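Local atomic coordinates of chitin deacetylase (Bombyx mori, PDB entry 5ZNT), a protein that removes the N-acetyl groups from N-acetylglucosamine residues of chitin, using zinc, to give chitosan and acetate. Residues Q38-T43 with L285-E290; A165-S170 with Q305-V310. All coordinates share one frame; numbering follows the deposited sequence.

Contact 1: Q38-T43 with L285-E290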
ATOM      1  N   GLN A  38      15.111   2.926  -9.026  1.00 23.97           N
ATOM      2  CA  GLN A  38      14.630   1.835  -8.185  1.00 21.18           C
ATOM      3  C   GLN A  38      13.612   2.403  -7.197  1.00 23.61           C
ATOM      4  O   GLN A  38      13.973   3.126  -6.267  1.00 21.30           O
ATOM      5  CB  GLN A  38      15.787   1.178  -7.445  1.00 18.88           C
ATOM      6  CG  GLN A  38      15.361   0.039  -6.516  1.00 23.16           C
ATOM      7  CD  GLN A  38      14.622  -1.083  -7.265  1.00 30.01           C
ATOM      8  OE1 GLN A  38      15.232  -1.831  -8.039  1.00 24.19           O
ATOM      9  NE2 GLN A  38      13.309  -1.219  -7.012  1.00 20.52           N
ATOM     10  N   MET A  39      12.346   2.079  -7.396  1.00 22.09           N
ATOM     11  CA  MET A  39      11.288   2.530  -6.504  1.00 23.99           C
ATOM     12  C   MET A  39      11.138   1.568  -5.334  1.00 20.25           C
ATOM     13  O   MET A  39      11.217   0.347  -5.503  1.00 23.45           O
ATOM     14  CB  MET A  39       9.973   2.641  -7.272  1.00 17.63           C
ATOM     15  CG  MET A  39       9.988   3.776  -8.284  1.00 21.37           C
ATOM     16  SD  MET A  39       8.523   3.768  -9.335  1.00 22.74           S
ATOM     17  CE  MET A  39       9.100   2.929 -10.818  1.00 22.64           C
ATOM     18  N   ILE A  40      10.929   2.127  -4.141  1.00 21.37           N
ATOM     19  CA  ILE A  40      10.636   1.340  -2.949  1.00 21.37           C
ATOM     20  C   ILE A  40       9.330   1.871  -2.367  1.00 20.15           C
ATOM     21  O   ILE A  40       9.198   3.077  -2.149  1.00 19.31           O
ATOM     22  CB  ILE A  40      11.778   1.416  -1.917  1.00 19.57           C
ATOM     23  CG1 ILE A  40      13.092   0.949  -2.579  1.00 22.30           C
ATOM     24  CG2 ILE A  40      11.486   0.521  -0.697  1.00 18.62           C
ATOM     25  CD1 ILE A  40      14.328   1.044  -1.667  1.00 21.58           C
ATOM     26  N   THR A  41       8.368   0.982  -2.136  1.00 18.34           N
ATOM     27  CA  THR A  41       7.078   1.366  -1.555  1.00 16.66           C
ATOM     28  C   THR A  41       7.021   0.805  -0.139  1.00 16.34           C
ATOM     29  O   THR A  41       6.675  -0.357   0.066  1.00 17.90           O
ATOM     30  CB  THR A  41       5.893   0.872  -2.385  1.00 18.11           C
ATOM     31  OG1 THR A  41       5.901  -0.560  -2.477  1.00 19.73           O
ATOM     32  CG2 THR A  41       5.932   1.456  -3.794  1.00 17.75           C
ATOM     33  N   ILE A  42       7.399   1.631   0.832  1.00 15.31           N
ATOM     34  CA  ILE A  42       7.119   1.316   2.224  1.00 18.56           C
ATOM     35  C   ILE A  42       5.625   1.487   2.465  1.00 17.59           C
ATOM     36  O   ILE A  42       5.050   2.517   2.102  1.00 18.08           O
ATOM     37  CB  ILE A  42       7.913   2.244   3.151  1.00 18.85           C
ATOM     38  CG1 ILE A  42       9.420   2.062   2.956  1.00 19.53           C
ATOM     39  CG2 ILE A  42       7.497   2.025   4.607  1.00 17.14           C
ATOM     40  CD1 ILE A  42      10.209   3.221   3.599  1.00 20.84           C
ATOM     41  N   THR A  43       4.985   0.484   3.071  1.00 15.38           N
ATOM     42  CA  THR A  43       3.576   0.609   3.430  1.00 13.54           C
ATOM     43  C   THR A  43       3.379   0.194   4.879  1.00 16.67           C
ATOM     44  O   THR A  43       4.192  -0.537   5.452  1.00 17.06           O
ATOM     45  CB  THR A  43       2.647  -0.231   2.522  1.00 16.20           C
ATOM     46  OG1 THR A  43       2.764  -1.628   2.853  1.00 19.32           O
ATOM     47  CG2 THR A  43       2.994  -0.040   1.028  1.00 16.27           C
ATOM     48  N   LEU A 285      16.084   1.741   9.953  1.00 22.03           N
ATOM     49  CA  LEU A 285      16.524   3.115   9.756  1.00 23.48           C
ATOM     50  C   LEU A 285      17.982   3.169   9.297  1.00 25.25           C
ATOM     51  O   LEU A 285      18.327   3.952   8.401  1.00 26.03           O
ATOM     52  CB  LEU A 285      16.317   3.904  11.043  1.00 24.08           C
ATOM     53  CG  LEU A 285      14.837   4.007  11.428  1.00 29.26           C
ATOM     54  CD1 LEU A 285      14.642   4.876  12.649  1.00 25.37           C
ATOM     55  CD2 LEU A 285      14.013   4.531  10.236  1.00 26.26           C
ATOM     56  N   TYR A 286      18.847   2.348   9.894  1.00 22.12           N
ATOM     57  CA  TYR A 286      20.222   2.263   9.417  1.00 25.30           C
ATOM     58  C   TYR A 286      20.250   1.952   7.927  1.00 30.16           C
ATOM     59  O   TYR A 286      20.955   2.612   7.149  1.00 23.79           O
ATOM     60  CB  TYR A 286      20.984   1.199  10.206  1.00 28.34           C
ATOM     61  CG  TYR A 286      22.447   1.127   9.848  1.00 29.20           C
ATOM     62  CD1 TYR A 286      22.868   0.439   8.717  1.00 30.42           C
ATOM     63  CD2 TYR A 286      23.406   1.747  10.638  1.00 28.50           C
ATOM     64  CE1 TYR A 286      24.206   0.376   8.370  1.00 35.74           C
ATOM     65  CE2 TYR A 286      24.754   1.684  10.307  1.00 32.68           C
ATOM     66  CZ  TYR A 286      25.146   1.004   9.169  1.00 35.42           C
ATOM     67  OH  TYR A 286      26.487   0.939   8.820  1.00 37.53           O
ATOM     68  N   TRP A 287      19.473   0.947   7.515  1.00 25.69           N
ATOM     69  CA  TRP A 287      19.407   0.562   6.111  1.00 24.13           C
ATOM     70  C   TRP A 287      18.916   1.710   5.235  1.00 24.62           C
ATOM     71  O   TRP A 287      19.525   2.019   4.198  1.00 25.26           O
ATOM     72  CB  TRP A 287      18.500  -0.663   5.960  1.00 24.08           C
ATOM     73  CG  TRP A 287      18.384  -1.121   4.553  1.00 21.56           C
ATOM     74  CD1 TRP A 287      19.305  -1.870   3.856  1.00 20.89           C
ATOM     75  CD2 TRP A 287      17.299  -0.870   3.644  1.00 23.30           C
ATOM     76  NE1 TRP A 287      18.861  -2.088   2.580  1.00 20.14           N
ATOM     77  CE2 TRP A 287      17.634  -1.492   2.422  1.00 21.60           C
ATOM     78  CE3 TRP A 287      16.077  -0.176   3.743  1.00 22.39           C
ATOM     79  CZ2 TRP A 287      16.802  -1.452   1.311  1.00 21.18           C
ATOM     80  CZ3 TRP A 287      15.251  -0.141   2.634  1.00 20.79           C
ATOM     81  CH2 TRP A 287      15.625  -0.765   1.429  1.00 20.45           C
ATOM     82  N   ILE A 288      17.786   2.324   5.604  1.00 20.63           N
ATOM     83  CA  ILE A 288      17.250   3.453   4.844  1.00 21.46           C
ATOM     84  C   ILE A 288      18.309   4.536   4.674  1.00 23.57           C
ATOM     85  O   ILE A 288      18.507   5.073   3.578  1.00 22.44           O
ATOM     86  CB  ILE A 288      16.006   4.041   5.536  1.00 21.73           C
ATOM     87  CG1 ILE A 288      14.812   3.106   5.412  1.00 26.59           C
ATOM     88  CG2 ILE A 288      15.655   5.376   4.920  1.00 26.73           C
ATOM     89  CD1 ILE A 288      13.600   3.619   6.221  1.00 28.53           C
ATOM     90  N   ASP A 289      18.959   4.911   5.765  1.00 22.78           N
ATOM     91  CA  ASP A 289      19.926   5.999   5.698  1.00 24.45           C
ATOM     92  C   ASP A 289      21.130   5.604   4.846  1.00 27.26           C
ATOM     93  O   ASP A 289      21.646   6.412   4.065  1.00 25.08           O
ATOM     94  CB  ASP A 289      20.357   6.387   7.102  1.00 24.02           C
ATOM     95  CG  ASP A 289      19.259   7.077   7.881  1.00 27.18           C
ATOM     96  OD1 ASP A 289      18.346   7.681   7.256  1.00 26.41           O
ATOM     97  OD2 ASP A 289      19.331   7.043   9.122  1.00 24.76           O
ATOM     98  N   GLU A 290      21.554   4.350   4.944  1.00 22.71           N
ATOM     99  CA  GLU A 290      22.657   3.868   4.130  1.00 25.39           C
ATOM    100  C   GLU A 290      22.291   3.828   2.645  1.00 29.04           C
ATOM    101  O   GLU A 290      23.093   4.227   1.792  1.00 25.39           O
ATOM    102  CB  GLU A 290      23.091   2.492   4.626  1.00 27.07           C
ATOM    103  CG  GLU A 290      24.313   1.955   3.887  1.00 30.61           C
ATOM    104  CD  GLU A 290      24.772   0.649   4.447  1.00 34.43           C
ATOM    105  OE1 GLU A 290      23.969  -0.309   4.440  1.00 29.58           O
ATOM    106  OE2 GLU A 290      25.931   0.579   4.904  1.00 36.45           O
TER
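Two residues before Ile40, which packs on Trp287, the amide nitrogen Gln38 NE2 is gripped by two carbonyl oxygens, Met39 O at 3.0 Å and Ala263 O. The NE2-H of Gln38 points at Met39 O (155°), but it comes from above that carbonyl's plane, 36° out of it. These bonds hold the amide at the start of strand 38-45.

The contact itself is apolar. Ile40 CD1 lies 3.8 Å from Trp287 CH2, on the benzo end of the indole, and meets the ring obliquely. The two side chains come from opposite directions. Ile40 CG1 stands beside the backbone N, and the chain continues fully extended (chi2 177°), which carries CD1 out to the helix.

The strand belongs to the parallel core of the deformed (β/α) barrel of CE4 enzymes, and helix 278-294 packs outside it. Strands 265-270 and 298-300 both pair with this strand, and the helix lies on the crossover between them.

Two residues along, Ile42 CD1 faces Ile288 CD1, methyl to methyl, at 4.3 Å. Leu267 and Leu250 also touch the Trp287 side chain. Trp287 NE1 makes a weak hydrogen bond to Asn251 OD1.

Contact 2: A165-S170 with Q305-V310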
ATOM      1  N   ALA A 165     -14.527   3.280  -8.821  1.00 23.11           N
ATOM      2  CA  ALA A 165     -13.490   4.173  -9.329  1.00 26.81           C
ATOM      3  C   ALA A 165     -12.274   4.203  -8.404  1.00 26.84           C
ATOM      4  O   ALA A 165     -11.634   5.237  -8.227  1.00 27.18           O
ATOM      5  CB  ALA A 165     -14.031   5.584  -9.564  1.00 30.81           C
ATOM      6  N   PHE A 166     -11.944   3.058  -7.817  1.00 24.82           N
ATOM      7  CA  PHE A 166     -10.645   2.934  -7.173  1.00 22.08           C
ATOM      8  C   PHE A 166      -9.575   2.806  -8.255  1.00 26.03           C
ATOM      9  O   PHE A 166      -9.839   2.318  -9.358  1.00 26.91           O
ATOM     10  CB  PHE A 166     -10.617   1.723  -6.233  1.00 19.28           C
ATOM     11  CG  PHE A 166     -11.280   1.972  -4.886  1.00 23.07           C
ATOM     12  CD1 PHE A 166     -10.636   2.724  -3.904  1.00 21.94           C
ATOM     13  CD2 PHE A 166     -12.546   1.469  -4.612  1.00 21.19           C
ATOM     14  CE1 PHE A 166     -11.243   2.954  -2.676  1.00 19.83           C
ATOM     15  CE2 PHE A 166     -13.156   1.693  -3.375  1.00 21.45           C
ATOM     16  CZ  PHE A 166     -12.505   2.443  -2.412  1.00 16.48           C
ATOM     17  N   LEU A 167      -8.358   3.257  -7.943  1.00 22.49           N
ATOM     18  CA  LEU A 167      -7.296   3.203  -8.944  1.00 22.75           C
ATOM     19  C   LEU A 167      -6.581   1.858  -8.924  1.00 23.17           C
ATOM     20  O   LEU A 167      -6.340   1.252  -9.974  1.00 24.76           O
ATOM     21  CB  LEU A 167      -6.298   4.334  -8.714  1.00 23.35           C
ATOM     22  CG  LEU A 167      -5.085   4.364  -9.647  1.00 23.38           C
ATOM     23  CD1 LEU A 167      -5.544   4.577 -11.105  1.00 27.46           C
ATOM     24  CD2 LEU A 167      -4.099   5.443  -9.180  1.00 22.32           C
ATOM     25  N   TYR A 168      -6.229   1.368  -7.743  1.00 17.84           N
ATOM     26  CA  TYR A 168      -5.422   0.167  -7.708  1.00 19.48           C
ATOM     27  C   TYR A 168      -5.777  -0.678  -6.510  1.00 21.46           C
ATOM     28  O   TYR A 168      -6.264  -0.184  -5.484  1.00 21.57           O
ATOM     29  CB  TYR A 168      -3.921   0.476  -7.676  1.00 19.20           C
ATOM     30  CG  TYR A 168      -3.449   1.129  -6.390  1.00 21.87           C
ATOM     31  CD1 TYR A 168      -3.020   0.358  -5.309  1.00 18.27           C
ATOM     32  CD2 TYR A 168      -3.455   2.510  -6.253  1.00 18.40           C
ATOM     33  CE1 TYR A 168      -2.588   0.956  -4.121  1.00 18.79           C
ATOM     34  CE2 TYR A 168      -3.036   3.119  -5.065  1.00 20.76           C
ATOM     35  CZ  TYR A 168      -2.597   2.333  -4.016  1.00 18.55           C
ATOM     36  OH  TYR A 168      -2.194   2.918  -2.841  1.00 18.70           O
ATOM     37  N   ASP A 169      -5.486  -1.963  -6.652  1.00 19.51           N
ATOM     38  CA  ASP A 169      -5.459  -2.916  -5.567  1.00 18.01           C
ATOM     39  C   ASP A 169      -4.015  -3.294  -5.262  1.00 21.64           C
ATOM     40  O   ASP A 169      -3.159  -3.313  -6.154  1.00 21.17           O
ATOM     41  CB  ASP A 169      -6.254  -4.163  -5.940  1.00 20.90           C
ATOM     42  CG  ASP A 169      -6.102  -5.253  -4.928  1.00 21.80           C
ATOM     43  OD1 ASP A 169      -6.632  -5.090  -3.811  1.00 20.07           O
ATOM     44  OD2 ASP A 169      -5.430  -6.261  -5.217  1.00 21.49           O
ATOM     45  N   SER A 170      -3.739  -3.578  -3.987  1.00 17.36           N
ATOM     46  CA  SER A 170      -2.467  -4.177  -3.570  1.00 21.36           C
ATOM     47  C   SER A 170      -2.807  -5.272  -2.561  1.00 18.13           C
ATOM     48  O   SER A 170      -2.521  -5.182  -1.363  1.00 19.07           O
ATOM     49  CB  SER A 170      -1.487  -3.161  -2.982  1.00 20.47           C
ATOM     50  OG  SER A 170      -0.205  -3.781  -2.788  1.00 15.99           O
ATOM     51  N   GLN A 305       2.383   7.003  -6.693  1.00 22.86           N
ATOM     52  CA  GLN A 305       3.535   7.540  -7.413  1.00 23.21           C
ATOM     53  C   GLN A 305       4.203   6.483  -8.293  1.00 23.31           C
ATOM     54  O   GLN A 305       4.763   6.827  -9.343  1.00 26.94           O
ATOM     55  CB  GLN A 305       4.531   8.142  -6.421  1.00 16.87           C
ATOM     56  CG  GLN A 305       4.085   9.516  -5.963  1.00 19.56           C
ATOM     57  CD  GLN A 305       4.872  10.067  -4.807  1.00 22.70           C
ATOM     58  OE1 GLN A 305       5.654   9.363  -4.164  1.00 21.50           O
ATOM     59  NE2 GLN A 305       4.687  11.354  -4.544  1.00 24.71           N
ATOM     60  N   VAL A 306       4.159   5.207  -7.900  1.00 19.20           N
ATOM     61  CA  VAL A 306       4.644   4.157  -8.794  1.00 20.64           C
ATOM     62  C   VAL A 306       3.814   4.142 -10.072  1.00 26.84           C
ATOM     63  O   VAL A 306       4.353   4.154 -11.185  1.00 24.38           O
ATOM     64  CB  VAL A 306       4.630   2.781  -8.105  1.00 21.45           C
ATOM     65  CG1 VAL A 306       5.022   1.687  -9.119  1.00 21.65           C
ATOM     66  CG2 VAL A 306       5.594   2.756  -6.947  1.00 18.11           C
ATOM     67  N   ILE A 307       2.486   4.137  -9.926  1.00 20.26           N
ATOM     68  CA  ILE A 307       1.606   4.112 -11.092  1.00 23.91           C
ATOM     69  C   ILE A 307       1.841   5.336 -11.975  1.00 27.22           C
ATOM     70  O   ILE A 307       1.810   5.245 -13.206  1.00 24.71           O
ATOM     71  CB  ILE A 307       0.132   4.005 -10.645  1.00 23.41           C
ATOM     72  CG1 ILE A 307      -0.111   2.668  -9.941  1.00 25.63           C
ATOM     73  CG2 ILE A 307      -0.826   4.177 -11.839  1.00 24.07           C
ATOM     74  CD1 ILE A 307      -1.515   2.542  -9.277  1.00 26.68           C
ATOM     75  N   GLN A 308       2.094   6.499 -11.366  1.00 22.18           N
ATOM     76  CA  GLN A 308       2.335   7.696 -12.163  1.00 25.56           C
ATOM     77  C   GLN A 308       3.616   7.558 -12.983  1.00 29.61           C
ATOM     78  O   GLN A 308       3.663   7.982 -14.146  1.00 29.38           O
ATOM     79  CB  GLN A 308       2.378   8.926 -11.256  1.00 27.01           C
ATOM     80  CG  GLN A 308       0.998   9.343 -10.778  1.00 25.96           C
ATOM     81  CD  GLN A 308       1.061  10.364  -9.675  1.00 33.07           C
ATOM     82  OE1 GLN A 308       1.921  10.293  -8.797  1.00 26.62           O
ATOM     83  NE2 GLN A 308       0.158  11.335  -9.719  1.00 33.70           N
ATOM     84  N   TRP A 309       4.644   6.921 -12.416  1.00 20.67           N
ATOM     85  CA  TRP A 309       5.856   6.646 -13.184  1.00 22.35           C
ATOM     86  C   TRP A 309       5.590   5.638 -14.298  1.00 30.89           C
ATOM     87  O   TRP A 309       6.059   5.820 -15.428  1.00 28.65           O
ATOM     88  CB  TRP A 309       6.960   6.131 -12.266  1.00 25.02           C
ATOM     89  CG  TRP A 309       8.293   5.949 -12.962  1.00 25.89           C
ATOM     90  CD1 TRP A 309       9.339   6.830 -12.968  1.00 24.68           C
ATOM     91  CD2 TRP A 309       8.713   4.824 -13.746  1.00 23.20           C
ATOM     92  NE1 TRP A 309      10.382   6.329 -13.715  1.00 25.67           N
ATOM     93  CE2 TRP A 309      10.023   5.102 -14.207  1.00 28.87           C
ATOM     94  CE3 TRP A 309       8.110   3.618 -14.112  1.00 22.32           C
ATOM     95  CZ2 TRP A 309      10.740   4.213 -15.011  1.00 26.75           C
ATOM     96  CZ3 TRP A 309       8.822   2.734 -14.913  1.00 30.77           C
ATOM     97  CH2 TRP A 309      10.128   3.034 -15.346  1.00 27.14           C
ATOM     98  N   VAL A 310       4.857   4.561 -14.000  1.00 28.81           N
ATOM     99  CA  VAL A 310       4.530   3.572 -15.032  1.00 27.89           C
ATOM    100  C   VAL A 310       3.824   4.237 -16.199  1.00 28.81           C
ATOM    101  O   VAL A 310       4.009   3.855 -17.361  1.00 33.64           O
ATOM    102  CB  VAL A 310       3.683   2.430 -14.436  1.00 28.70           C
ATOM    103  CG1 VAL A 310       3.133   1.518 -15.546  1.00 30.33           C
ATOM    104  CG2 VAL A 310       4.519   1.614 -13.471  1.00 25.88           C
TER
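Between 165-170 and 305-310 the closest CA pair is Tyr168 CA and Ile307 CA, 8.7 Å apart. In the CE4 barrel the short strand 168-169 pairs in parallel with strands 144-145 and 209-214. No hydrogen bond joins the two segments, which meet through apolar side chains. The first segment enters the strand from helix 154-163, which ends in a Schellman motif with Ala165 at positive phi.

One methyl, Ile307 CD1, makes the closest contacts. Ile307 CG1 is anti to the carbonyl carbon and chi2 is extended (172°), so CD1 projects from the helix towards the strand. There it meets two neighbouring residues. Leu167 approaches tip to tip, with CD2 at 3.9 Å from Ile307 CD1. Tyr168 crosses the isoleucine obliquely. Its CG sits between the backbone N and the carbonyl carbon (chi1 68°), which turns the ring toward the N-terminal start of the helix, where it also touches Met303 and Thr304. The phenol end is held by a hydrogen bond between Tyr168 OH and Glu97 OE2. Leu167 remains partly exposed, while Tyr168 and Ile307 are buried. The methyl lies oblique to the ring: Ile307 CD1 is 3.6 Å from both Tyr168 CB and Tyr168 CD2.

Overall arrangement
Contacts 1 and 2 lie in the catalytic deacetylase part of the protein, with centres about 20 Å apart. They meet directly: Thr41 CG2 is 3.4 Å from Val306 CG2, and Met39 CE is 3.5 Å from Trp309 CE3. Strand 38-45 thus links the contacts: its Met39 and Thr41 pack on helix 303-311, while the neighbouring Ile40 and Ile42 serve contact 1. The same helix carries contact 2. Arg146 bonds to both contacts, through Thr43 OG1 and Ser170 O. The zinc is bound by Asp46, His101 and His105. Asp46 directly follows strand 38-45, and the side chain of Tyr168 is about 10 Å from that of His101.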